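Local coordinates for protein putative phophotriesterase (Proteus mirabilis, PDB 3RHG) that binds two zinc ions per subunit and, as a member of the phosphotriesterase family of amidohydrolases, probably hydrolyses ester bonds, at residues A[20-25]-A[290-295]; A[198-203]-A[225-230]; A[230-235]-A[252-257]; A[272-277]-A[314-319]. All blocks are in the same frame, centred on the assembly; numbering follows the deposited sequence. Where two conformers were deposited one is given.

How the contacts relate
The chain forms the (β/α)8 barrel of the metal-dependent hydrolases, with eight parallel strands in sequence order. Contact 1 opens at the first strand, 19-24, and closes only at the eighth, 289-291, so that its loop holds most of the barrel. Nested inside it, contact 2 joins the fifth and sixth strands across one β-α-β unit, and contact 3, sharing Ser230 with contact 2, ties the loops after the sixth and seventh strands. Contact 4 crosses contact 1: helix 270-282 precedes strand 289-291 and helix 311-322 follows it. Contacts 1, 2 and 3 gather around the zinc ions and the benzoic acid pocket, whereas contact 4 packs helices on the outside.

Contact 1. Residues A[20-25]-A[290-295]; sequences TLPHEH and VLSHDV. With ZN (zinc ion), chain B.
Glu24 reaches from strand 19-24 to the chain leaving strand 289-291, where the first and last strands of the (β/α)8 barrel meet. Its carboxylate is the polar hub. OE2 accepts three hydrogen bonds: from Ser292 OG at 2.7 Å, from His293 N at 2.8 Å on the syn side, and from His293 ND1, for which OE2 lies near the plane of the imidazole although the donor stands above the plane of the carboxylate. OE1 takes the N-H of Val295 at 3.0 Å, almost straight along the C-O bond, and a weak bond from Trp309. A glutamate suits this place because its two oxygens can take several N-H groups of a chain that turns away after the strand. The bend at chi2 (-66°) folds the carboxylate back toward residues 292-295.

Backbone polar groups take part as well. Asp294 N bonds to His23 O and His25 N to Val295 O, joining the chains past the end of strand 289-291. Ser292 OG, a donor to Glu24, also accepts from His23 N at 3.0 Å, and a water 2.7 Å from both Thr20 O and Leu291 O bridges the two carbonyls.

Apolar contacts are fewer. Pro22 CG meets Val290 CB, and the CD2 methyl of Leu21 lies 3.6 Å from His293 CE1; that ring's NE2 is bound by Val312 N.

Metal ligands come from both segments. His23 NE2, His25 NE2 and Asp294 OD1 bind one zinc ion, with Glu166 as a further ligand, while Asn197 and Thr96 hold the ND1 atoms of His23 and His25. Asp294 OD1 lies 3.0 Å from His23 NE2 because both grip the metal, with carboxylate and ring planes turned 75° apart.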
# COMPACT_ATOMS: atom_id res chain seq x y z
N THR A 20 17.88 -4.97 15.97
CA THR A 20 17.77 -3.57 16.36
C THR A 20 17.06 -2.77 15.27
O THR A 20 17.33 -2.94 14.08
CB THR A 20 19.18 -2.97 16.53
OG1 THR A 20 19.84 -3.64 17.62
CG2 THR A 20 19.12 -1.47 16.89
N LEU A 21 16.17 -1.88 15.69
CA LEU A 21 15.50 -0.92 14.79
C LEU A 21 16.03 0.47 15.13
O LEU A 21 15.76 0.99 16.22
CB LEU A 21 14.00 -0.97 14.99
CG LEU A 21 13.30 -2.28 14.59
CD1 LEU A 21 11.80 -2.23 15.03
CD2 LEU A 21 13.45 -2.48 13.09
N PRO A 22 16.79 1.06 14.22
CA PRO A 22 17.52 2.32 14.51
C PRO A 22 16.73 3.61 14.35
O PRO A 22 17.26 4.68 14.68
CB PRO A 22 18.70 2.28 13.52
CG PRO A 22 18.10 1.55 12.32
CD PRO A 22 17.19 0.47 12.93
N HIS A 23 15.52 3.54 13.81
CA HIS A 23 14.78 4.81 13.66
C HIS A 23 13.27 4.58 13.77
O HIS A 23 12.63 4.19 12.78
CB HIS A 23 15.09 5.51 12.32
CG HIS A 23 14.43 6.87 12.19
ND1 HIS A 23 15.15 8.05 12.14
CD2 HIS A 23 13.12 7.22 12.11
CE1 HIS A 23 14.30 9.07 12.02
NE2 HIS A 23 13.07 8.59 12.01
N GLU A 24 12.73 4.82 14.96
CA GLU A 24 11.30 4.62 15.22
C GLU A 24 10.83 5.76 16.11
O GLU A 24 11.66 6.50 16.64
CB GLU A 24 11.07 3.27 15.93
CG GLU A 24 11.63 2.08 15.18
CD GLU A 24 10.92 1.84 13.87
OE1 GLU A 24 9.78 2.35 13.66
OE2 GLU A 24 11.51 1.13 13.04
N HIS A 25 9.52 5.89 16.29
CA HIS A 25 9.00 6.77 17.33
C HIS A 25 8.06 5.99 18.21
O HIS A 25 7.03 5.53 17.74
CB HIS A 25 8.34 8.02 16.74
CG HIS A 25 9.26 8.77 15.84
ND1 HIS A 25 10.13 9.73 16.31
CD2 HIS A 25 9.54 8.62 14.52
CE1 HIS A 25 10.87 10.18 15.31
NE2 HIS A 25 10.52 9.53 14.21
N VAL A 290 21.25 0.82 6.81
CA VAL A 290 20.39 0.39 7.92
C VAL A 290 18.92 0.53 7.52
O VAL A 290 18.60 1.28 6.58
CB VAL A 290 20.71 1.11 9.25
CG1 VAL A 290 22.03 0.62 9.83
CG2 VAL A 290 20.71 2.64 9.03
N LEU A 291 18.05 -0.17 8.24
CA LEU A 291 16.64 -0.36 7.87
C LEU A 291 15.73 -0.10 9.06
O LEU A 291 16.05 -0.52 10.17
CB LEU A 291 16.40 -1.82 7.48
CG LEU A 291 17.32 -2.39 6.40
CD1 LEU A 291 17.01 -3.87 6.17
CD2 LEU A 291 17.25 -1.62 5.08
N SER A 292 14.60 0.58 8.85
CA SER A 292 13.66 0.75 9.95
C SER A 292 12.27 1.10 9.37
O SER A 292 12.11 1.12 8.13
CB SER A 292 14.17 1.84 10.92
OG SER A 292 14.06 1.43 12.29
N HIS A 293 11.29 1.33 10.24
CA HIS A 293 9.89 1.58 9.83
C HIS A 293 9.47 3.04 9.97
O HIS A 293 8.51 3.47 9.34
CB HIS A 293 8.92 0.79 10.75
CG HIS A 293 9.21 -0.67 10.85
ND1 HIS A 293 10.07 -1.19 11.80
CD2 HIS A 293 8.72 -1.74 10.16
CE1 HIS A 293 10.11 -2.51 11.68
NE2 HIS A 293 9.30 -2.87 10.70
N ASP A 294 10.13 3.79 10.86
CA ASP A 294 9.69 5.15 11.19
C ASP A 294 8.24 5.21 11.62
O ASP A 294 7.52 6.12 11.22
CB ASP A 294 9.96 6.14 10.03
CG ASP A 294 9.92 7.59 10.49
OD1 ASP A 294 10.18 7.83 11.70
OD2 ASP A 294 9.63 8.49 9.65
N VAL A 295 7.80 4.26 12.45
CA VAL A 295 6.46 4.36 13.04
C VAL A 295 6.35 5.73 13.71
O VAL A 295 7.17 6.07 14.56
CB VAL A 295 6.18 3.24 14.05
CG1 VAL A 295 4.88 3.52 14.84
CG2 VAL A 295 6.10 1.89 13.33
ZN ZN B . 11.39 9.71 12.42
O HOH W 1 16.93 -2.82 11.39

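Contact 2. Residues A[198-203]-A[225-230]. With ZN (zinc ion), chain C; BEZ (benzoic acid), chain D.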
# COMPACT_ATOMS: atom_id res chain seq x y z
N ILE A 198 20.24 12.20 10.71
CA ILE A 198 19.75 13.45 10.11
C ILE A 198 18.41 13.21 9.44
O ILE A 198 18.30 12.42 8.52
CB ILE A 198 20.74 14.01 9.04
CG1 ILE A 198 22.19 14.03 9.56
CG2 ILE A 198 20.31 15.41 8.56
CD1 ILE A 198 22.38 14.84 10.77
N HIS A 199 17.39 13.95 9.87
CA HIS A 199 16.14 13.98 9.14
C HIS A 199 16.41 14.70 7.83
O HIS A 199 16.67 15.92 7.83
CB HIS A 199 15.07 14.74 9.93
CG HIS A 199 13.87 15.12 9.10
ND1 HIS A 199 12.74 14.34 9.04
CD2 HIS A 199 13.64 16.19 8.30
CE1 HIS A 199 11.86 14.91 8.22
NE2 HIS A 199 12.39 16.03 7.76
N MET A 200 16.38 13.98 6.72
CA MET A 200 16.55 14.58 5.41
C MET A 200 15.19 14.81 4.78
O MET A 200 14.25 14.07 5.05
CB MET A 200 17.36 13.66 4.48
CG MET A 200 18.78 13.47 4.98
SD MET A 200 19.78 14.98 4.94
CE MET A 200 19.99 15.13 3.16
N PRO A 201 15.10 15.82 3.91
CA PRO A 201 13.90 15.98 3.09
C PRO A 201 13.99 14.95 1.97
O PRO A 201 14.70 15.16 0.99
CB PRO A 201 14.01 17.42 2.59
CG PRO A 201 15.51 17.70 2.58
CD PRO A 201 16.11 16.89 3.71
N GLY A 202 13.32 13.81 2.15
CA GLY A 202 13.63 12.63 1.36
C GLY A 202 13.25 12.68 -0.10
O GLY A 202 13.80 11.90 -0.92
N TRP A 203 12.33 13.59 -0.44
CA TRP A 203 11.98 13.77 -1.85
C TRP A 203 12.84 14.85 -2.54
O TRP A 203 12.63 15.16 -3.71
CB TRP A 203 10.49 14.09 -2.00
CG TRP A 203 9.59 12.93 -1.64
CD1 TRP A 203 9.09 11.99 -2.48
CD2 TRP A 203 9.09 12.61 -0.33
NE1 TRP A 203 8.30 11.10 -1.79
CE2 TRP A 203 8.27 11.46 -0.46
CE3 TRP A 203 9.22 13.20 0.93
CZ2 TRP A 203 7.62 10.88 0.63
CZ3 TRP A 203 8.56 12.61 2.02
CH2 TRP A 203 7.77 11.46 1.85
N ILE A 225 27.53 8.91 11.10
CA ILE A 225 26.41 9.72 10.57
C ILE A 225 25.50 8.85 9.72
O ILE A 225 25.97 8.09 8.86
CB ILE A 225 26.95 10.90 9.75
CG1 ILE A 225 27.63 11.90 10.72
CG2 ILE A 225 25.83 11.61 8.94
CD1 ILE A 225 28.51 12.85 10.06
N SER A 226 24.19 8.96 9.94
CA SER A 226 23.21 8.32 9.08
C SER A 226 22.24 9.33 8.49
O SER A 226 21.79 10.27 9.18
CB SER A 226 22.43 7.23 9.83
OG SER A 226 21.82 7.77 11.00
N LEU A 227 21.94 9.13 7.21
CA LEU A 227 20.97 9.98 6.53
C LEU A 227 19.61 9.30 6.57
O LEU A 227 19.40 8.31 5.89
CB LEU A 227 21.41 10.32 5.09
CG LEU A 227 22.78 11.01 4.97
CD1 LEU A 227 23.08 11.39 3.50
CD2 LEU A 227 22.78 12.28 5.86
N ALA A 228 18.69 9.81 7.38
CA ALA A 228 17.34 9.25 7.45
C ALA A 228 16.55 9.54 6.17
O ALA A 228 16.87 10.45 5.41
CB ALA A 228 16.57 9.83 8.66
N HIS A 229 15.50 8.77 5.97
CA HIS A 229 14.57 8.97 4.89
C HIS A 229 15.28 8.95 3.53
O HIS A 229 15.01 9.77 2.64
CB HIS A 229 13.80 10.28 5.09
CG HIS A 229 13.33 10.50 6.49
ND1 HIS A 229 12.87 9.47 7.29
CD2 HIS A 229 13.25 11.62 7.24
CE1 HIS A 229 12.55 9.95 8.48
NE2 HIS A 229 12.75 11.26 8.48
N SER A 230 16.19 8.00 3.36
CA SER A 230 16.83 7.80 2.08
C SER A 230 15.88 7.09 1.11
O SER A 230 16.15 7.05 -0.09
CB SER A 230 18.12 6.99 2.26
OG SER A 230 19.07 7.69 3.05
ZN ZN C . 12.31 12.59 9.96
C BEZ D . 8.50 13.85 5.75
O1 BEZ D . 9.61 14.40 5.60
O2 BEZ D . 7.45 14.53 5.60
C1 BEZ D . 8.40 12.41 6.11
C2 BEZ D . 9.54 11.67 6.43
C3 BEZ D . 9.43 10.32 6.78
C4 BEZ D . 8.18 9.71 6.79
C5 BEZ D . 7.05 10.45 6.46
C6 BEZ D . 7.15 11.80 6.13
O HOH W 2 16.04 10.54 0.06
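Ile198 and Leu227 lie side by side on the same face of two neighbouring parallel strands, Ile198 CG1 coming to 4.1 Å from Leu227 CD2. Bonds from Ile198 N to Ser226 O and from Ala228 N to Ile198 O set the register. Met200, bent at chi2 and chi3, lays its CG against Leu227 CB and its SD near CD2 of the same leucine, a flexible chain filling the hollow beside a branched one. Ala228 presents just a methyl, small enough to fit 3.1 Å from Ile198 O, and that same CB covers one face of the His229 ring. The opposite face receives benzoic acid, its C3 3.5 Å above the ring plane. Gly202, with no side chain, lets its CA approach His229 O to 3.4 Å, and a water joins the carbonyls of the two residues.

At the ends of the strands two histidines converge. With CG anti to the backbone N (chi1 165°), His199 swings ND1 to the second zinc ion, which His229 NE2 also binds, each at 2.0 Å. Asp253 accepts from His229 ND1, and with the metal at NE2 this fixes the rotation of the ring. The two ligand nitrogens, 3.1 Å apart, are therefore neighbours through a shared metal, and Glu166 links this zinc to the first, giving the binuclear centre of the family.

Contact 3. Residues A[230-235]-A[252-257]. With BEZ (benzoic acid), chain D.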
# COMPACT_ATOMS: atom_id res chain seq x y z
N SER A 230 16.19 8.00 3.36
CA SER A 230 16.83 7.80 2.08
C SER A 230 15.88 7.09 1.11
O SER A 230 16.15 7.05 -0.09
CB SER A 230 18.12 6.99 2.26
OG SER A 230 19.07 7.69 3.05
N ASP A 231 14.78 6.52 1.63
CA ASP A 231 13.92 5.66 0.81
C ASP A 231 13.44 6.34 -0.49
O ASP A 231 13.49 5.72 -1.56
CB ASP A 231 12.70 5.12 1.59
CG ASP A 231 13.05 4.69 3.02
OD1 ASP A 231 12.68 3.56 3.38
OD2 ASP A 231 13.69 5.48 3.77
N PRO A 232 12.97 7.60 -0.42
CA PRO A 232 12.40 8.16 -1.65
C PRO A 232 13.44 8.50 -2.71
O PRO A 232 13.05 8.89 -3.83
CB PRO A 232 11.67 9.43 -1.17
CG PRO A 232 11.43 9.19 0.31
CD PRO A 232 12.70 8.48 0.74
N SER A 233 14.73 8.40 -2.39
CA SER A 233 15.77 8.56 -3.41
C SER A 233 16.32 7.23 -3.90
O SER A 233 17.34 7.18 -4.59
CB SER A 233 16.89 9.50 -2.95
OG SER A 233 17.55 9.02 -1.78
N GLY A 234 15.60 6.15 -3.60
CA GLY A 234 16.12 4.80 -3.90
C GLY A 234 16.29 4.53 -5.40
O GLY A 234 17.12 3.69 -5.79
N LYS A 235 15.54 5.24 -6.27
CA LYS A 235 15.68 5.07 -7.72
C LYS A 235 16.89 5.85 -8.24
O LYS A 235 17.41 5.59 -9.34
CB LYS A 235 14.42 5.56 -8.45
CG LYS A 235 13.18 4.71 -8.20
CD LYS A 235 11.93 5.41 -8.70
CE LYS A 235 10.68 4.59 -8.41
NZ LYS A 235 10.72 3.25 -9.08
N PHE A 252 17.16 3.47 5.29
CA PHE A 252 15.87 3.25 4.65
C PHE A 252 14.94 2.97 5.79
O PHE A 252 14.81 1.83 6.25
CB PHE A 252 15.94 2.08 3.66
CG PHE A 252 16.76 2.39 2.43
CD1 PHE A 252 16.15 2.72 1.22
CD2 PHE A 252 18.16 2.37 2.49
CE1 PHE A 252 16.91 3.02 0.08
CE2 PHE A 252 18.94 2.65 1.37
CZ PHE A 252 18.32 2.97 0.15
N ASP A 253 14.32 4.03 6.31
CA ASP A 253 13.53 3.92 7.52
C ASP A 253 12.03 4.09 7.26
O ASP A 253 11.26 4.29 8.21
CB ASP A 253 14.02 4.95 8.55
CG ASP A 253 14.19 6.33 7.95
OD1 ASP A 253 13.35 6.68 7.11
OD2 ASP A 253 15.16 7.04 8.28
N MET A 254 11.60 3.97 6.01
CA MET A 254 10.17 4.14 5.68
C MET A 254 9.62 2.83 5.15
O MET A 254 8.66 2.79 4.38
CB MET A 254 9.98 5.27 4.67
CG MET A 254 10.51 6.58 5.21
SD MET A 254 10.76 7.85 3.94
CE MET A 254 9.09 8.19 3.43
N ILE A 255 10.23 1.73 5.58
CA ILE A 255 9.87 0.44 5.00
C ILE A 255 8.52 0.01 5.52
O ILE A 255 8.34 -0.15 6.73
CB ILE A 255 10.97 -0.62 5.28
CG1 ILE A 255 12.25 -0.22 4.54
CG2 ILE A 255 10.51 -2.04 4.85
CD1 ILE A 255 13.45 -1.08 4.89
N GLY A 256 7.57 -0.18 4.60
CA GLY A 256 6.19 -0.47 4.97
C GLY A 256 5.39 0.74 5.43
O GLY A 256 4.30 0.58 6.02
N LEU A 257 5.86 1.95 5.13
CA LEU A 257 5.12 3.13 5.53
C LEU A 257 3.73 3.18 4.83
O LEU A 257 2.69 3.37 5.48
CB LEU A 257 5.98 4.39 5.27
CG LEU A 257 5.30 5.74 5.48
CD1 LEU A 257 5.04 5.89 6.93
CD2 LEU A 257 6.17 6.85 4.98
C BEZ D . 8.50 13.85 5.75
O1 BEZ D . 9.61 14.40 5.60
O2 BEZ D . 7.45 14.53 5.60
C1 BEZ D . 8.40 12.41 6.11
C2 BEZ D . 9.54 11.67 6.43
C3 BEZ D . 9.43 10.32 6.78
C4 BEZ D . 8.18 9.71 6.79
C5 BEZ D . 7.05 10.45 6.46
C6 BEZ D . 7.15 11.80 6.13
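Asp231 meets Met254 between two loops at the C-terminal end of the (β/α)8 barrel, those after the sixth and seventh strands. Its CB lies against the CB and SD of Met254. From there CG, beside the backbone N and anti to the carbonyl carbon (chi1 -41°), carries the carboxylate onto the start of the second loop. OD1 accepts Met254 N at 2.9 Å, the donor standing above the carboxylate plane. OD2 takes a weak bond from Asp253 N at 3.0 Å and touches Phe252 CA. A short acid suits the spot, since its two oxygens can serve consecutive amides where the strand has ended. OD2 also comes to 3.6 Å from Asp253 OD1, a pair of like charges probably eased by His229 ND1, which bonds to that oxygen.

Around this centre, Phe252 offers one ring face to Ser230 CB and an edge to Gly234 CA. Met254 begins a type II turn ending at Leu257, with Gly256 supplying its positive phi of 78°. Crossing Pro232 at about a right angle, the flexible thioether sets SD 3.8 Å from Pro232 CD and brings its methyl CE to 3.8 Å from benzoic acid C4.

Contact 4. Residues A[272-277]-A[314-319]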
# COMPACT_ATOMS: atom_id res chain seq x y z
N ASP A 272 9.66 -1.40 -4.22
CA ASP A 272 10.61 -0.39 -4.72
C ASP A 272 11.87 -0.43 -3.86
O ASP A 272 12.99 -0.34 -4.35
CB ASP A 272 10.05 1.05 -4.60
CG ASP A 272 8.97 1.39 -5.62
OD1 ASP A 272 8.94 0.80 -6.73
OD2 ASP A 272 8.15 2.32 -5.30
N THR A 273 11.67 -0.48 -2.55
CA THR A 273 12.80 -0.38 -1.62
C THR A 273 13.59 -1.70 -1.58
O THR A 273 14.80 -1.69 -1.42
CB THR A 273 12.31 0.07 -0.26
OG1 THR A 273 11.82 1.41 -0.42
CG2 THR A 273 13.45 0.10 0.77
N VAL A 274 12.89 -2.83 -1.75
CA VAL A 274 13.58 -4.11 -1.91
C VAL A 274 14.59 -4.01 -3.05
O VAL A 274 15.75 -4.37 -2.90
CB VAL A 274 12.59 -5.27 -2.18
CG1 VAL A 274 13.32 -6.55 -2.58
CG2 VAL A 274 11.71 -5.51 -0.94
N GLU A 275 14.16 -3.46 -4.19
CA GLU A 275 15.04 -3.34 -5.35
C GLU A 275 16.18 -2.33 -5.12
O GLU A 275 17.33 -2.58 -5.52
CB GLU A 275 14.24 -2.95 -6.60
CG GLU A 275 15.07 -2.98 -7.88
CD GLU A 275 15.73 -4.35 -8.15
OE1 GLU A 275 15.11 -5.41 -7.87
OE2 GLU A 275 16.87 -4.36 -8.66
N ALA A 276 15.89 -1.20 -4.49
CA ALA A 276 16.91 -0.20 -4.22
C ALA A 276 17.99 -0.80 -3.29
O ALA A 276 19.18 -0.68 -3.56
CB ALA A 276 16.29 1.04 -3.57
N VAL A 277 17.55 -1.41 -2.19
CA VAL A 277 18.49 -1.98 -1.22
C VAL A 277 19.27 -3.15 -1.83
O VAL A 277 20.49 -3.24 -1.67
CB VAL A 277 17.77 -2.39 0.10
CG1 VAL A 277 18.66 -3.26 0.99
CG2 VAL A 277 17.24 -1.13 0.82
N ASN A 314 10.75 -9.42 9.60
CA ASN A 314 9.99 -10.55 9.15
C ASN A 314 9.69 -10.58 7.65
O ASN A 314 9.92 -11.56 7.05
CB ASN A 314 8.70 -10.61 9.95
CG ASN A 314 8.27 -12.01 10.26
OD1 ASN A 314 9.01 -12.95 10.07
ND2 ASN A 314 7.08 -12.14 10.72
N VAL A 315 9.20 -9.50 7.08
CA VAL A 315 8.85 -9.47 5.67
C VAL A 315 9.92 -8.90 4.76
O VAL A 315 10.28 -9.50 3.79
CB VAL A 315 7.57 -8.69 5.46
CG1 VAL A 315 7.26 -8.55 4.00
CG2 VAL A 315 6.45 -9.37 6.19
N PHE A 316 10.45 -7.75 5.11
CA PHE A 316 11.46 -7.14 4.23
C PHE A 316 12.68 -8.06 4.02
O PHE A 316 13.16 -8.22 2.88
CB PHE A 316 11.90 -5.77 4.74
CG PHE A 316 12.73 -5.01 3.76
CD1 PHE A 316 12.13 -4.34 2.70
CD2 PHE A 316 14.13 -4.94 3.91
CE1 PHE A 316 12.89 -3.62 1.77
CE2 PHE A 316 14.92 -4.22 2.98
CZ PHE A 316 14.28 -3.54 1.91
N LEU A 317 13.19 -8.67 5.10
CA LEU A 317 14.35 -9.56 4.96
C LEU A 317 14.01 -10.79 4.11
O LEU A 317 14.88 -11.29 3.38
CB LEU A 317 14.92 -9.98 6.33
CG LEU A 317 15.46 -8.81 7.18
CD1 LEU A 317 16.18 -9.33 8.43
CD2 LEU A 317 16.39 -7.92 6.38
N SER A 318 12.77 -11.28 4.19
CA SER A 318 12.31 -12.41 3.34
C SER A 318 12.26 -12.00 1.88
O SER A 318 12.63 -12.77 0.98
CB SER A 318 10.92 -12.90 3.76
OG SER A 318 11.00 -13.61 4.97
N LEU A 319 11.76 -10.79 1.64
CA LEU A 319 11.73 -10.27 0.29
C LEU A 319 13.13 -10.14 -0.31
O LEU A 319 13.32 -10.42 -1.50
CB LEU A 319 10.97 -8.94 0.24
CG LEU A 319 9.46 -9.04 0.53
CD1 LEU A 319 8.79 -7.63 0.49
CD2 LEU A 319 8.77 -10.03 -0.42
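Thr273 is the first residue of helix 272-277 to touch helix 314-319: its methyl CG2 lies 3.9 Å from Phe316 CE1. Its carbonyl oxygen, already used by Val277 N within the helix, sits at the edge of the same ring, near its plane. Phe316 can probe this far because its CG is anti to the backbone N (chi1 -170°), which directs the flat side chain against the other helix.

Val274 comes next and makes the closest approach. Its CG2 is wedged between Phe316 CE1, at 3.5 Å, and Leu319 CB, at 3.7 Å; a β-branched residue fits here, with one methyl in the notch and CG1 turned to the backbone O of Leu319. One turn on from Thr273, Val277 adds CG2 at 4.0 Å from Phe316 CZ, so that three residues of one helix line the outer end of the ring. The join is wholly apolar in its side chains, and the axes, 10.3 Å apart, cross at -53°.

Both helices belong to the outer layer of the barrel, around its strands. Leu319 also meets Tyr39 of the second subunit. On the inner side Phe316 packs on Ile255 and on Leu291 of strand 289-291, while Thr273 and Val277 pack on Phe252 of strand 249-252.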